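Local coordinates for protein type-2 restriction enzyme AgeI (Thalassobius gelatinovorus, PDB 5DWB) that recognises the double-stranded DNA sequence 5'-ACCGGT-3' and cleaves it after the A, leaving fragments with 5'-terminal phosphates, at residues N226-H231 with R255-S260. Residues are numbered along the deposited sequence; the frame is centred on the assembly and turned at random.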
loop_
_atom_site.group_PDB
_atom_site.type_symbol
_atom_site.label_atom_id
_atom_site.label_comp_id
_atom_site.label_asym_id
_atom_site.label_seq_id
_atom_site.Cartn_x
_atom_site.Cartn_y
_atom_site.Cartn_z
ATOM N N ASN A 226 6.925 -16.319 -5.506
ATOM C CA ASN A 226 7.321 -17.232 -4.436
ATOM C C ASN A 226 6.447 -17.108 -3.182
ATOM O O ASN A 226 6.452 -18.000 -2.337
ATOM C CB ASN A 226 8.798 -17.005 -4.073
ATOM C CG ASN A 226 9.754 -17.774 -4.981
ATOM O OD1 ASN A 226 9.369 -18.754 -5.624
ATOM N ND2 ASN A 226 11.005 -17.319 -5.045
ATOM N N TYR A 227 5.682 -16.023 -3.076
ATOM C CA TYR A 227 4.681 -15.889 -2.020
ATOM C C TYR A 227 3.749 -17.093 -2.061
ATOM O O TYR A 227 3.351 -17.630 -1.024
ATOM C CB TYR A 227 3.869 -14.597 -2.182
ATOM C CG TYR A 227 4.577 -13.326 -1.769
ATOM C CD1 TYR A 227 5.522 -13.325 -0.749
ATOM C CD2 TYR A 227 4.313 -12.130 -2.419
ATOM C CE1 TYR A 227 6.169 -12.155 -0.375
ATOM C CE2 TYR A 227 4.957 -10.960 -2.059
ATOM C CZ TYR A 227 5.880 -10.975 -1.039
ATOM O OH TYR A 227 6.515 -9.803 -0.691
ATOM N N ILE A 228 3.414 -17.511 -3.278
ATOM C CA ILE A 228 2.534 -18.647 -3.487
ATOM C C ILE A 228 3.328 -19.933 -3.692
ATOM O O ILE A 228 3.143 -20.902 -2.954
ATOM C CB ILE A 228 1.603 -18.420 -4.702
ATOM C CG1 ILE A 228 0.621 -17.285 -4.407
ATOM C CG2 ILE A 228 0.842 -19.690 -5.049
ATOM C CD1 ILE A 228 0.928 -16.014 -5.140
ATOM N N GLU A 229 4.225 -19.928 -4.678
ATOM C CA GLU A 229 4.906 -21.151 -5.109
ATOM C C GLU A 229 5.966 -21.657 -4.124
ATOM O O GLU A 229 6.284 -22.845 -4.115
ATOM C CB GLU A 229 5.525 -20.942 -6.494
ATOM C CG GLU A 229 4.485 -20.648 -7.571
ATOM C CD GLU A 229 5.057 -20.683 -8.974
ATOM O OE1 GLU A 229 6.269 -20.940 -9.123
ATOM O OE2 GLU A 229 4.289 -20.442 -9.932
ATOM N N GLY A 230 6.519 -20.759 -3.314
ATOM C CA GLY A 230 7.524 -21.140 -2.335
ATOM C C GLY A 230 7.034 -21.144 -0.893
ATOM O O GLY A 230 7.132 -22.149 -0.190
ATOM N N HIS A 231 6.492 -20.017 -0.450
ATOM C CA HIS A 231 6.067 -19.856 0.938
ATOM C C HIS A 231 4.690 -20.471 1.214
ATOM O O HIS A 231 4.351 -20.752 2.365
ATOM C CB HIS A 231 6.034 -18.369 1.315
ATOM C CG HIS A 231 7.392 -17.722 1.351
ATOM N ND1 HIS A 231 7.575 -16.431 1.809
ATOM C CD2 HIS A 231 8.604 -18.170 0.982
ATOM C CE1 HIS A 231 8.861 -16.121 1.721
ATOM N NE2 HIS A 231 9.507 -17.159 1.223
ATOM N N ARG A 255 1.101 -24.955 -3.621
ATOM C CA ARG A 255 0.132 -23.946 -4.037
ATOM C C ARG A 255 0.440 -23.449 -5.454
ATOM O O ARG A 255 1.607 -23.332 -5.836
ATOM C CB ARG A 255 0.130 -22.776 -3.058
ATOM C CG ARG A 255 0.167 -23.197 -1.601
ATOM C CD ARG A 255 -0.981 -24.114 -1.230
ATOM N NE ARG A 255 -0.914 -24.481 0.182
ATOM C CZ ARG A 255 -1.831 -25.203 0.819
ATOM N NH1 ARG A 255 -2.908 -25.628 0.176
ATOM N NH2 ARG A 255 -1.677 -25.486 2.105
ATOM N N HIS A 256 -0.607 -23.164 -6.228
ATOM C CA HIS A 256 -0.449 -22.808 -7.634
ATOM C C HIS A 256 -1.016 -21.433 -7.986
ATOM O O HIS A 256 -1.914 -20.918 -7.311
ATOM C CB HIS A 256 -1.133 -23.855 -8.514
ATOM C CG HIS A 256 -0.366 -25.128 -8.654
ATOM N ND1 HIS A 256 -0.119 -25.970 -7.595
ATOM C CD2 HIS A 256 0.200 -25.715 -9.742
ATOM C CE1 HIS A 256 0.575 -27.016 -8.014
ATOM N NE2 HIS A 256 0.777 -26.881 -9.314
ATOM N N ILE A 257 -0.502 -20.861 -9.071
ATOM C CA ILE A 257 -1.100 -19.678 -9.678
ATOM C C ILE A 257 -1.887 -20.108 -10.911
ATOM O O ILE A 257 -1.330 -20.678 -11.850
ATOM C CB ILE A 257 -0.045 -18.623 -10.079
ATOM C CG1 ILE A 257 0.631 -18.031 -8.844
ATOM C CG2 ILE A 257 -0.691 -17.511 -10.886
ATOM C CD1 ILE A 257 1.790 -17.103 -9.170
ATOM N N TYR A 258 -3.185 -19.838 -10.894
ATOM C CA TYR A 258 -4.072 -20.216 -11.985
ATOM C C TYR A 258 -4.442 -18.992 -12.813
ATOM O O TYR A 258 -4.510 -17.874 -12.293
ATOM C CB TYR A 258 -5.334 -20.886 -11.443
ATOM C CG TYR A 258 -5.064 -22.119 -10.611
ATOM C CD1 TYR A 258 -4.815 -23.345 -11.212
ATOM C CD2 TYR A 258 -5.046 -22.054 -9.224
ATOM C CE1 TYR A 258 -4.566 -24.479 -10.454
ATOM C CE2 TYR A 258 -4.796 -23.182 -8.455
ATOM C CZ TYR A 258 -4.558 -24.392 -9.077
ATOM O OH TYR A 258 -4.306 -25.516 -8.321
ATOM N N VAL A 259 -4.648 -19.198 -14.108
ATOM C CA VAL A 259 -4.975 -18.101 -15.010
ATOM C C VAL A 259 -6.195 -18.470 -15.850
ATOM O O VAL A 259 -6.255 -19.571 -16.396
ATOM C CB VAL A 259 -3.777 -17.751 -15.929
ATOM C CG1 VAL A 259 -4.134 -16.625 -16.882
ATOM C CG2 VAL A 259 -2.557 -17.372 -15.098
ATOM N N SER A 260 -7.182 -17.576 -15.922
ATOM C CA SER A 260 -8.368 -17.836 -16.740
ATOM C C SER A 260 -9.105 -16.563 -17.162
ATOM O O SER A 260 -8.853 -15.475 -16.643
ATOM C CB SER A 260 -9.348 -18.756 -16.003
ATOM O OG SER A 260 -10.070 -18.057 -15.005
#
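At chi1 -67° Ile228 holds CG1 anti to its carbonyl carbon, which leaves the CG2 methyl anti to the backbone N, against residues 255-257; Ile257, whose chi1 is also -67°, has CG1 anti to its own carbonyl carbon and offers that methylene in return. The CG2 methyl of Ile228 lies 4.1 Å from CG1 of Ile257, 3.7 Å from CB of Arg255 and 3.8 Å from the carbonyl O of His256, so one methyl group meets three consecutive residues. CB of Arg255 also sits 3.5 Å from the carbonyl O of Ile228; beyond CB, a bend at chi2 (-57°) turns the chain so that its guanidinium end leads away from 226-231. CD1 of Ile257 comes within 4.2 Å of OE2 of Glu229, a loose approach, while OE2 is salt-bridged to Arg225. No hydrogen bond links 226-231 directly with 255-260; instead the hydroxyl of Ser253 binds both Ile228 O and Arg255 N, a polar bridge beside the apolar contact. Both isoleucines also touch Cys237 of strand 236-239. The contact thus joins the C-terminal end of helix 223-229 to the chain entering edge strand 257-259 of the mixed sheet, consistent with the alpha/beta core of the PDDEXK nuclease fold.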